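Local structure of probable hydrolase (Pseudomonas aeruginosa, 3OM8) at residues G4-L9 with H64-V69; L9-G14 with L76-E81; D13-A18 with S68-P73; D82-L87 with G107-L112. The protein is a probable hydrolase of the alpha/beta hydrolase fold, possibly acting as a 3-oxoadipate enol-lactonase. All coordinates share one frame; numbering follows the deposited sequence.

Contact 1 of 4, residues G4-L9 with H64-V69; sequences GNLSFL and HGASSV
Leu-6 and Phe-8 meet the loop 64-69 at a single residue, Ala-66. The close part is the methyl contact: Leu-6 CD1 lies 3.6 Å from Ala-66 CB. Leu-6 has CG anti to its carbonyl carbon, and its extended chi2 (177°) carries CD1 out to the methyl of Ala-66. Phe-8 comes in differently. Its ring turns an edge to the loop, with the oxygen in the ring plane, and Phe-8 CE1 stands 3.6 Å from Ala-66 O. A C-H rim thus faces a carbonyl oxygen, an electrostatically mild contact beside the apolar one. No hydrogen bond crosses between the two segments.

Away from Ala-66 the contact is loose. The backbones stay well apart, with Phe-8 CA 8.0 Å from Ser-67 CA. Only 96 Å² is buried in all, and the Phe-8 side is solvent-exposed. Behind the tight spot, Ala-18 of strand 16-22 touches both Phe-8 and Ala-66. The loop is held from outside: Ala-66 N bonds Asp-60 OD2, and Ser-67 OG bonds Asp-60 O.

Ala-66 sits in a type II' beta turn from His-64 to Ser-67, closed by Ser-67 N to His-64 O at 2.8 Å. The positive phi of Gly-65 suits such a turn. The contact joins this turn, which follows strand 55-59, to the start of strand 7-10, outermost in the alpha/beta hydrolase sheet, and the residue just before it.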
loop_
_atom_site.group_PDB
_atom_site.type_symbol
_atom_site.label_atom_id
_atom_site.label_comp_id
_atom_site.label_asym_id
_atom_site.label_seq_id
_atom_site.Cartn_x
_atom_site.Cartn_y
_atom_site.Cartn_z
ATOM N N GLY B 4 -33.688 16.194 19.001
ATOM C CA GLY B 4 -32.710 16.796 18.109
ATOM C C GLY B 4 -31.757 15.827 17.428
ATOM O O GLY B 4 -30.548 16.074 17.350
ATOM N N ASN B 5 -32.303 14.726 16.924
ATOM C CA ASN B 5 -31.525 13.771 16.144
ATOM C C ASN B 5 -30.969 14.386 14.860
ATOM O O ASN B 5 -29.829 14.127 14.487
ATOM C CB ASN B 5 -32.370 12.547 15.787
ATOM C CG ASN B 5 -33.009 11.906 17.000
ATOM O OD1 ASN B 5 -32.495 12.011 18.113
ATOM N ND2 ASN B 5 -34.136 11.234 16.791
ATOM N N LEU B 6 -31.778 15.189 14.173
ATOM C CA LEU B 6 -31.376 15.710 12.871
ATOM C C LEU B 6 -31.644 17.196 12.704
ATOM O O LEU B 6 -32.536 17.761 13.335
ATOM C CB LEU B 6 -32.076 14.940 11.739
ATOM C CG LEU B 6 -31.703 13.470 11.497
ATOM C CD1 LEU B 6 -32.568 12.888 10.398
ATOM C CD2 LEU B 6 -30.212 13.287 11.162
ATOM N N SER B 7 -30.839 17.826 11.858
ATOM C CA SER B 7 -31.140 19.152 11.350
ATOM C C SER B 7 -31.319 19.027 9.848
ATOM O O SER B 7 -30.909 18.033 9.251
ATOM C CB SER B 7 -30.020 20.133 11.677
ATOM O OG SER B 7 -30.049 20.468 13.052
ATOM N N PHE B 8 -31.940 20.026 9.237
ATOM C CA PHE B 8 -32.201 19.986 7.804
ATOM C C PHE B 8 -31.738 21.278 7.149
ATOM O O PHE B 8 -31.992 22.373 7.652
ATOM C CB PHE B 8 -33.690 19.719 7.536
ATOM C CG PHE B 8 -34.148 18.380 8.026
ATOM C CD1 PHE B 8 -33.993 17.253 7.239
ATOM C CD2 PHE B 8 -34.695 18.240 9.291
ATOM C CE1 PHE B 8 -34.398 16.015 7.694
ATOM C CE2 PHE B 8 -35.102 17.001 9.757
ATOM C CZ PHE B 8 -34.948 15.886 8.960
ATOM N N LEU B 9 -31.027 21.140 6.040
ATOM C CA LEU B 9 -30.587 22.290 5.273
ATOM C C LEU B 9 -31.398 22.381 3.983
ATOM O O LEU B 9 -31.514 21.399 3.245
ATOM C CB LEU B 9 -29.103 22.157 4.928
ATOM C CG LEU B 9 -28.556 23.229 3.987
ATOM C CD1 LEU B 9 -28.484 24.570 4.700
ATOM C CD2 LEU B 9 -27.190 22.823 3.460
ATOM N N HIS B 64 -30.697 10.390 -0.613
ATOM C CA HIS B 64 -30.455 9.280 0.316
ATOM C C HIS B 64 -31.049 9.466 1.712
ATOM O O HIS B 64 -31.248 10.596 2.186
ATOM C CB HIS B 64 -28.948 9.054 0.491
ATOM C CG HIS B 64 -28.279 8.434 -0.694
ATOM N ND1 HIS B 64 -27.829 9.173 -1.766
ATOM C CD2 HIS B 64 -27.956 7.147 -0.962
ATOM C CE1 HIS B 64 -27.268 8.367 -2.649
ATOM N NE2 HIS B 64 -27.328 7.132 -2.183
ATOM N N GLY B 65 -31.292 8.336 2.372
ATOM C CA GLY B 65 -31.704 8.310 3.763
ATOM C C GLY B 65 -32.741 9.338 4.178
ATOM O O GLY B 65 -33.889 9.288 3.745
ATOM N N ALA B 66 -32.330 10.275 5.022
ATOM C CA ALA B 66 -33.255 11.226 5.622
ATOM C C ALA B 66 -33.291 12.522 4.847
ATOM O O ALA B 66 -33.981 13.457 5.231
ATOM C CB ALA B 66 -32.881 11.495 7.065
ATOM N N SER B 67 -32.523 12.583 3.768
ATOM C CA SER B 67 -32.578 13.730 2.880
ATOM C C SER B 67 -33.687 13.536 1.831
ATOM O O SER B 67 -34.199 12.427 1.662
ATOM C CB SER B 67 -31.221 13.954 2.215
ATOM O OG SER B 67 -30.290 14.482 3.148
ATOM N N SER B 68 -34.055 14.610 1.138
ATOM C CA SER B 68 -35.094 14.537 0.115
ATOM C C SER B 68 -34.490 13.987 -1.171
ATOM O O SER B 68 -33.278 13.879 -1.283
ATOM C CB SER B 68 -35.740 15.909 -0.114
ATOM O OG SER B 68 -34.812 16.856 -0.616
ATOM N N VAL B 69 -35.332 13.636 -2.138
ATOM C CA VAL B 69 -34.873 12.922 -3.317
ATOM C C VAL B 69 -35.235 13.651 -4.601
ATOM O O VAL B 69 -36.284 13.391 -5.191
ATOM C CB VAL B 69 -35.502 11.510 -3.388
ATOM C CG1 VAL B 69 -34.945 10.737 -4.573
ATOM C CG2 VAL B 69 -35.282 10.740 -2.074
#

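Contact 2 of 4, residues L9-G14 with L76-E81; sequences LATSDG and LARLGE
Arg-78 leaves helix 76-90 with CG anti to the backbone N, then bends at chi2 and again at chi3 (-110°), which brings its guanidinium against the turn that carries Ser-12 and Asp-13. Asp-13 answers by holding CG between its own backbone N and carbonyl carbon. The two flat groups end up stacked, their planes 4° apart. Asp-13 OD1 lies over the centre of one guanidinium face. The ion pair is long, with Asp-13 OD1 3.8 Å from Arg-78 NH2, and no N-H points at that oxygen. Glu-81 CB covers the opposite face, nearer the rim.

Ser-12 binds at the edge instead. Arg-78 NH2 donates to Ser-12 OG at 3.2 Å, close to the guanidinium plane and fairly straight (160°). Thr-11 adds only a van der Waals touch from CB to Arg-78 NH1, at 4.0 Å. Its hydroxyl works inside the turn: Thr-11 OG1 donates to Asp-13 OD1 at 2.6 Å and fixes the carboxylate. Gly-14 N to Thr-11 O, 3.1 Å, closes the type I turn.

Further charges complete the cluster. Arg-78 NH1 has salt bridges with Asp-82 and Glu-85, and Glu-85 OE2 also bonds Ser-12 OG. Asp-13 OD2 pairs with Arg-62, so the carboxylates probably offset the closeness of the two arginines. The turn linking strands 7-10 and 16-22 is in this way tied to the first turns of helix 76-90, a helix that also packs on Trp-109 of helix 102-113, through Leu-76, Ala-77 and Glu-81.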
loop_
_atom_site.group_PDB
_atom_site.type_symbol
_atom_site.label_atom_id
_atom_site.label_comp_id
_atom_site.label_asym_id
_atom_site.label_seq_id
_atom_site.Cartn_x
_atom_site.Cartn_y
_atom_site.Cartn_z
ATOM N N LEU B 9 -31.027 21.140 6.040
ATOM C CA LEU B 9 -30.587 22.290 5.273
ATOM C C LEU B 9 -31.398 22.381 3.983
ATOM O O LEU B 9 -31.514 21.399 3.245
ATOM C CB LEU B 9 -29.103 22.157 4.928
ATOM C CG LEU B 9 -28.556 23.229 3.987
ATOM C CD1 LEU B 9 -28.484 24.570 4.700
ATOM C CD2 LEU B 9 -27.190 22.823 3.460
ATOM N N ALA B 10 -31.963 23.554 3.712
ATOM C CA ALA B 10 -32.620 23.777 2.436
ATOM C C ALA B 10 -31.578 24.293 1.465
ATOM O O ALA B 10 -31.041 25.379 1.647
ATOM C CB ALA B 10 -33.772 24.779 2.579
ATOM N N THR B 11 -31.294 23.510 0.434
ATOM C CA THR B 11 -30.311 23.887 -0.569
ATOM C C THR B 11 -30.816 24.983 -1.497
ATOM O O THR B 11 -32.022 25.243 -1.586
ATOM C CB THR B 11 -29.922 22.682 -1.424
ATOM O OG1 THR B 11 -31.065 22.237 -2.162
ATOM C CG2 THR B 11 -29.439 21.549 -0.541
ATOM N N SER B 12 -29.881 25.605 -2.208
ATOM C CA SER B 12 -30.197 26.670 -3.150
ATOM C C SER B 12 -31.113 26.207 -4.285
ATOM O O SER B 12 -31.789 27.030 -4.914
ATOM C CB SER B 12 -28.913 27.239 -3.746
ATOM O OG SER B 12 -28.180 26.222 -4.404
ATOM N N ASP B 13 -31.125 24.905 -4.562
ATOM C CA ASP B 13 -31.942 24.373 -5.653
ATOM C C ASP B 13 -33.175 23.625 -5.147
ATOM O O ASP B 13 -33.778 22.836 -5.877
ATOM C CB ASP B 13 -31.113 23.473 -6.571
ATOM C CG ASP B 13 -30.693 22.182 -5.897
ATOM O OD1 ASP B 13 -30.530 22.182 -4.659
ATOM O OD2 ASP B 13 -30.527 21.167 -6.608
ATOM N N GLY B 14 -33.536 23.863 -3.891
ATOM C CA GLY B 14 -34.809 23.400 -3.360
ATOM C C GLY B 14 -34.894 21.943 -2.939
ATOM O O GLY B 14 -35.957 21.329 -3.042
ATOM N N LEU B 76 -21.779 15.856 -10.396
ATOM C CA LEU B 76 -20.792 15.828 -9.322
ATOM C C LEU B 76 -20.742 17.188 -8.632
ATOM O O LEU B 76 -20.748 17.279 -7.403
ATOM C CB LEU B 76 -19.409 15.450 -9.867
ATOM C CG LEU B 76 -18.290 15.321 -8.829
ATOM C CD1 LEU B 76 -18.702 14.384 -7.693
ATOM C CD2 LEU B 76 -16.993 14.850 -9.493
ATOM N N ALA B 77 -20.712 18.241 -9.443
ATOM C CA ALA B 77 -20.592 19.605 -8.948
ATOM C C ALA B 77 -21.693 19.933 -7.947
ATOM O O ALA B 77 -21.455 20.611 -6.947
ATOM C CB ALA B 77 -20.619 20.589 -10.115
ATOM N N ARG B 78 -22.903 19.459 -8.236
ATOM C CA ARG B 78 -24.048 19.676 -7.357
ATOM C C ARG B 78 -23.879 18.939 -6.030
ATOM O O ARG B 78 -24.233 19.467 -4.981
ATOM C CB ARG B 78 -25.343 19.231 -8.042
ATOM C CG ARG B 78 -26.605 19.475 -7.224
ATOM C CD ARG B 78 -26.807 20.959 -6.902
ATOM N NE ARG B 78 -26.599 21.224 -5.483
ATOM C CZ ARG B 78 -26.743 22.411 -4.902
ATOM N NH1 ARG B 78 -26.522 22.534 -3.599
ATOM N NH2 ARG B 78 -27.101 23.472 -5.612
ATOM N N LEU B 79 -23.351 17.718 -6.078
ATOM C CA LEU B 79 -23.090 16.957 -4.854
ATOM C C LEU B 79 -22.004 17.628 -3.990
ATOM O O LEU B 79 -22.018 17.536 -2.764
ATOM C CB LEU B 79 -22.682 15.522 -5.190
ATOM C CG LEU B 79 -23.675 14.680 -5.988
ATOM C CD1 LEU B 79 -23.115 13.277 -6.212
ATOM C CD2 LEU B 79 -25.022 14.616 -5.277
ATOM N N GLY B 80 -21.061 18.298 -4.639
ATOM C CA GLY B 80 -20.041 19.045 -3.929
ATOM C C GLY B 80 -20.608 20.317 -3.330
ATOM O O GLY B 80 -20.267 20.692 -2.210
ATOM N N GLU B 81 -21.482 20.985 -4.079
ATOM C CA GLU B 81 -22.100 22.215 -3.601
ATOM C C GLU B 81 -22.941 21.971 -2.348
ATOM O O GLU B 81 -23.033 22.835 -1.471
ATOM C CB GLU B 81 -22.942 22.859 -4.704
ATOM C CG GLU B 81 -22.116 23.560 -5.766
ATOM C CD GLU B 81 -21.438 24.818 -5.241
ATOM O OE1 GLU B 81 -22.008 25.480 -4.341
ATOM O OE2 GLU B 81 -20.336 25.149 -5.734
#

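Contact 3 of 4, residues D13-A18 with S68-P73; sequences DGASLA and SVPPGP
Ser-68 points its side chain at Ser-16, and both its hydroxyl and its amide are used there. Its OG stands between the backbone N and the carbonyl carbon (chi1 63°), so hydroxyl and amide reach the same partner. Ser-16 N donates to Ser-68 OG at 2.8 Å, almost perfectly straight (176°). In return Ser-68 N donates to Ser-16 O, also at 2.8 Å. The two bonds close a small ring between strand and loop.

The side chain of Ser-16 takes another course. Its OG is anti to the backbone N and turns from the loop, while Ser-16 CB is 3.9 Å from Ser-68 OG. Ala-15 points toward the loop. Its methyl lies 3.5 Å from Ser-68 OG and 3.8 Å from Pro-70 CG, so Ala-15 CB touches the proline at CG. Pro-70 also rests on Arg-62, and its carbonyl oxygen bonds Tyr-74 OH.

One residue back, Ser-67 OG bonds Ala-18 N, so two successive serine hydroxyls meet amides of the same strand. Ser-16 and Ser-68 bond both ways like a hydrogen-bonded antiparallel pair, except that a hydroxyl stands in for one main-chain carbonyl. The loop after strand 55-59 thereby prolongs the antiparallel pairing with strand 16-22, at the antiparallel margin of the alpha/beta hydrolase sheet.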
loop_
_atom_site.group_PDB
_atom_site.type_symbol
_atom_site.label_atom_id
_atom_site.label_comp_id
_atom_site.label_asym_id
_atom_site.label_seq_id
_atom_site.Cartn_x
_atom_site.Cartn_y
_atom_site.Cartn_z
ATOM N N ASP B 13 -31.125 24.905 -4.562
ATOM C CA ASP B 13 -31.942 24.373 -5.653
ATOM C C ASP B 13 -33.175 23.625 -5.147
ATOM O O ASP B 13 -33.778 22.836 -5.877
ATOM C CB ASP B 13 -31.113 23.473 -6.571
ATOM C CG ASP B 13 -30.693 22.182 -5.897
ATOM O OD1 ASP B 13 -30.530 22.182 -4.659
ATOM O OD2 ASP B 13 -30.527 21.167 -6.608
ATOM N N GLY B 14 -33.536 23.863 -3.891
ATOM C CA GLY B 14 -34.809 23.400 -3.360
ATOM C C GLY B 14 -34.894 21.943 -2.939
ATOM O O GLY B 14 -35.957 21.329 -3.042
ATOM N N ALA B 15 -33.782 21.376 -2.478
ATOM C CA ALA B 15 -33.832 20.066 -1.838
ATOM C C ALA B 15 -33.632 20.259 -0.341
ATOM O O ALA B 15 -33.326 21.361 0.105
ATOM C CB ALA B 15 -32.789 19.147 -2.415
ATOM N N SER B 16 -33.830 19.200 0.436
ATOM C CA SER B 16 -33.593 19.247 1.872
ATOM C C SER B 16 -32.566 18.180 2.250
ATOM O O SER B 16 -32.763 16.999 1.961
ATOM C CB SER B 16 -34.899 19.026 2.636
ATOM O OG SER B 16 -34.706 19.088 4.040
ATOM N N LEU B 17 -31.466 18.601 2.876
ATOM C CA LEU B 17 -30.407 17.676 3.314
ATOM C C LEU B 17 -30.425 17.474 4.824
ATOM O O LEU B 17 -30.390 18.435 5.586
ATOM C CB LEU B 17 -29.026 18.187 2.897
ATOM C CG LEU B 17 -28.774 18.299 1.395
ATOM C CD1 LEU B 17 -27.367 18.803 1.142
ATOM C CD2 LEU B 17 -29.000 16.962 0.721
ATOM N N ALA B 18 -30.492 16.221 5.249
ATOM C CA ALA B 18 -30.485 15.903 6.665
ATOM C C ALA B 18 -29.044 15.804 7.145
ATOM O O ALA B 18 -28.208 15.199 6.481
ATOM C CB ALA B 18 -31.202 14.603 6.907
ATOM N N SER B 68 -34.055 14.610 1.138
ATOM C CA SER B 68 -35.094 14.537 0.115
ATOM C C SER B 68 -34.490 13.987 -1.171
ATOM O O SER B 68 -33.278 13.879 -1.283
ATOM C CB SER B 68 -35.740 15.909 -0.114
ATOM O OG SER B 68 -34.812 16.856 -0.616
ATOM N N VAL B 69 -35.332 13.636 -2.138
ATOM C CA VAL B 69 -34.873 12.922 -3.317
ATOM C C VAL B 69 -35.235 13.651 -4.601
ATOM O O VAL B 69 -36.284 13.391 -5.191
ATOM C CB VAL B 69 -35.502 11.510 -3.388
ATOM C CG1 VAL B 69 -34.945 10.737 -4.573
ATOM C CG2 VAL B 69 -35.282 10.740 -2.074
ATOM N N PRO B 70 -34.373 14.572 -5.049
ATOM C CA PRO B 70 -34.597 15.153 -6.379
ATOM C C PRO B 70 -34.519 14.068 -7.459
ATOM O O PRO B 70 -33.952 13.003 -7.213
ATOM C CB PRO B 70 -33.434 16.142 -6.532
ATOM C CG PRO B 70 -33.028 16.472 -5.107
ATOM C CD PRO B 70 -33.240 15.194 -4.341
ATOM N N PRO B 71 -35.106 14.319 -8.639
ATOM C CA PRO B 71 -34.952 13.352 -9.730
ATOM C C PRO B 71 -33.525 13.421 -10.247
ATOM O O PRO B 71 -32.944 14.506 -10.199
ATOM C CB PRO B 71 -35.879 13.894 -10.819
ATOM C CG PRO B 71 -36.620 15.029 -10.203
ATOM C CD PRO B 71 -35.840 15.523 -9.061
ATOM N N GLY B 72 -32.970 12.308 -10.725
ATOM C CA GLY B 72 -31.680 12.340 -11.395
ATOM C C GLY B 72 -31.881 13.051 -12.719
ATOM O O GLY B 72 -33.016 13.337 -13.095
ATOM N N PRO B 73 -30.793 13.365 -13.430
ATOM C CA PRO B 73 -29.399 13.114 -13.080
ATOM C C PRO B 73 -28.921 14.125 -12.052
ATOM O O PRO B 73 -29.406 15.262 -12.065
ATOM C CB PRO B 73 -28.649 13.369 -14.397
ATOM C CG PRO B 73 -29.688 13.736 -15.420
ATOM C CD PRO B 73 -30.908 14.143 -14.672
#

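Contact 4 of 4, residues D82-L87 with G107-L112; sequences DVLELL and GQWLAL
Leu-110 reaches helix 76-90 with both of its methyl groups, one for each of two neighbouring residues. Leu-110 CD1 meets Val-83 CG1 at 3.9 Å. Leu-110 CD2 meets Leu-84 CD2 at 3.7 Å, and the two leucine side chains lie alongside, running in opposite senses. Val-83 offers CG1 because this branch is anti to its backbone N (chi1 174°). The third touch is slighter: Leu-84 CD1 lies near the plane of the Trp-109 ring, at its edge, 4.3 Å from Trp-109 CZ3. The ring edge also meets Leu-110 CD2, from its own helix. The contact is wholly apolar.

The next shell holds these groups in place. Trp-109 packs on Leu-76, Ala-77 and Glu-81 of the opposing helix, and its ring meets that of His-113. A bound MES molecule, probably from the crystallisation liquor, lies about 5 Å from the Trp-109 side chain.

The short helix segments are 11.5 Å apart at their axes and cross at -68°. The gap is filled by the methyls of Val-83, Leu-84 and Leu-110. In the chain, helix 76-90 connects strand 55-59 to 95-100, and helix 102-113 connects strand 95-100 to 118-124. Both belong to consecutive crossovers of the parallel part of the sheet. Val-83 packs on Tyr-59 of strand 55-59 and Leu-110 on Ile-118 of strand 118-124, so both helices lie against the sheet.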
loop_
_atom_site.group_PDB
_atom_site.type_symbol
_atom_site.label_atom_id
_atom_site.label_comp_id
_atom_site.label_asym_id
_atom_site.label_seq_id
_atom_site.Cartn_x
_atom_site.Cartn_y
_atom_site.Cartn_z
ATOM N N ASP B 82 -23.549 20.792 -2.267
ATOM C CA ASP B 82 -24.294 20.406 -1.075
ATOM C C ASP B 82 -23.409 20.519 0.178
ATOM O O ASP B 82 -23.822 21.064 1.205
ATOM C CB ASP B 82 -24.836 18.980 -1.220
ATOM C CG ASP B 82 -26.004 18.881 -2.209
ATOM O OD1 ASP B 82 -26.499 19.925 -2.703
ATOM O OD2 ASP B 82 -26.432 17.744 -2.491
ATOM N N VAL B 83 -22.185 20.010 0.089
ATOM C CA VAL B 83 -21.257 20.097 1.214
ATOM C C VAL B 83 -20.927 21.560 1.510
ATOM O O VAL B 83 -21.023 22.009 2.649
ATOM C CB VAL B 83 -19.972 19.261 0.976
ATOM C CG1 VAL B 83 -18.961 19.496 2.087
ATOM C CG2 VAL B 83 -20.324 17.772 0.866
ATOM N N LEU B 84 -20.575 22.312 0.475
ATOM C CA LEU B 84 -20.249 23.716 0.655
ATOM C C LEU B 84 -21.370 24.486 1.342
ATOM O O LEU B 84 -21.105 25.352 2.176
ATOM C CB LEU B 84 -19.883 24.365 -0.674
ATOM C CG LEU B 84 -18.648 23.749 -1.330
ATOM C CD1 LEU B 84 -18.293 24.500 -2.599
ATOM C CD2 LEU B 84 -17.480 23.762 -0.368
ATOM N N GLU B 85 -22.618 24.168 1.007
ATOM C CA GLU B 85 -23.759 24.866 1.602
ATOM C C GLU B 85 -23.994 24.437 3.051
ATOM O O GLU B 85 -24.449 25.237 3.872
ATOM C CB GLU B 85 -25.033 24.679 0.764
ATOM C CG GLU B 85 -24.943 25.275 -0.640
ATOM C CD GLU B 85 -26.283 25.282 -1.379
ATOM O OE1 GLU B 85 -27.343 25.366 -0.716
ATOM O OE2 GLU B 85 -26.272 25.214 -2.628
ATOM N N LEU B 86 -23.695 23.175 3.359
ATOM C CA LEU B 86 -23.681 22.716 4.745
ATOM C C LEU B 86 -22.652 23.516 5.549
ATOM O O LEU B 86 -22.942 24.016 6.641
ATOM C CB LEU B 86 -23.324 21.236 4.821
ATOM C CG LEU B 86 -24.414 20.217 4.530
ATOM C CD1 LEU B 86 -23.807 18.827 4.531
ATOM C CD2 LEU B 86 -25.514 20.331 5.573
ATOM N N LEU B 87 -21.445 23.630 5.005
ATOM C CA LEU B 87 -20.381 24.348 5.698
ATOM C C LEU B 87 -20.797 25.797 5.910
ATOM O O LEU B 87 -20.652 26.332 7.005
ATOM C CB LEU B 87 -19.044 24.253 4.945
ATOM C CG LEU B 87 -18.403 22.853 4.894
ATOM C CD1 LEU B 87 -17.067 22.865 4.173
ATOM C CD2 LEU B 87 -18.225 22.252 6.278
ATOM N N GLY B 107 -15.124 14.317 -2.393
ATOM C CA GLY B 107 -13.888 14.798 -1.804
ATOM C C GLY B 107 -12.919 15.344 -2.835
ATOM O O GLY B 107 -12.407 16.456 -2.694
ATOM N N GLN B 108 -12.654 14.562 -3.877
ATOM C CA GLN B 108 -11.724 14.998 -4.909
ATOM C C GLN B 108 -12.212 16.286 -5.570
ATOM O O GLN B 108 -11.409 17.179 -5.862
ATOM C CB GLN B 108 -11.536 13.903 -5.954
ATOM C CG GLN B 108 -10.897 12.635 -5.414
ATOM C CD GLN B 108 -11.150 11.452 -6.313
ATOM O OE1 GLN B 108 -10.588 11.357 -7.400
ATOM N NE2 GLN B 108 -12.015 10.544 -5.871
ATOM N N TRP B 109 -13.529 16.378 -5.785
ATOM C CA TRP B 109 -14.143 17.569 -6.368
ATOM C C TRP B 109 -13.950 18.802 -5.487
ATOM O O TRP B 109 -13.574 19.867 -5.975
ATOM C CB TRP B 109 -15.643 17.353 -6.634
ATOM C CG TRP B 109 -16.264 18.459 -7.442
ATOM C CD1 TRP B 109 -16.399 18.501 -8.796
ATOM C CD2 TRP B 109 -16.814 19.693 -6.947
ATOM N NE1 TRP B 109 -17.003 19.675 -9.178
ATOM C CE2 TRP B 109 -17.268 20.423 -8.061
ATOM C CE3 TRP B 109 -16.967 20.247 -5.672
ATOM C CZ2 TRP B 109 -17.869 21.679 -7.940
ATOM C CZ3 TRP B 109 -17.561 21.495 -5.554
ATOM C CH2 TRP B 109 -18.004 22.196 -6.679
ATOM N N LEU B 110 -14.217 18.665 -4.192
ATOM C CA LEU B 110 -14.022 19.782 -3.279
ATOM C C LEU B 110 -12.563 20.254 -3.299
ATOM O O LEU B 110 -12.290 21.454 -3.279
ATOM C CB LEU B 110 -14.452 19.409 -1.863
ATOM C CG LEU B 110 -15.944 19.146 -1.715
ATOM C CD1 LEU B 110 -16.253 18.390 -0.429
ATOM C CD2 LEU B 110 -16.706 20.460 -1.773
ATOM N N ALA B 111 -11.628 19.312 -3.360
ATOM C CA ALA B 111 -10.212 19.666 -3.356
ATOM C C ALA B 111 -9.855 20.403 -4.637
ATOM O O ALA B 111 -8.973 21.257 -4.648
ATOM C CB ALA B 111 -9.347 18.430 -3.196
ATOM N N LEU B 112 -10.551 20.076 -5.718
ATOM C CA LEU B 112 -10.287 20.722 -7.000
ATOM C C LEU B 112 -10.963 22.084 -7.132
ATOM O O LEU B 112 -10.392 23.009 -7.704
ATOM C CB LEU B 112 -10.704 19.812 -8.157
ATOM C CG LEU B 112 -9.788 18.616 -8.424
ATOM C CD1 LEU B 112 -10.468 17.612 -9.333
ATOM C CD2 LEU B 112 -8.472 19.085 -9.025
#

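In the fold
Contacts 1, 2 and 3 gather round the N-terminal strands 7-10 and 16-22, neighbours at one margin of the sheet. Contacts 2 and 3 are the closest, with centres about 8 Å apart. Contacts 1 and 3 lie about 11 Å apart and end on the same loop before helix 76-90. Contacts 1 and 2 share strand 7-10 and cross along the chain. Contact 4 comes last in sequence. It is linked to contact 2 through helix 76-90, about 10 Å between centres, and is farthest from contact 1, about 18 Å. Together they run from the exposed sheet margin to the buried helix layer near the putative nucleophile elbow.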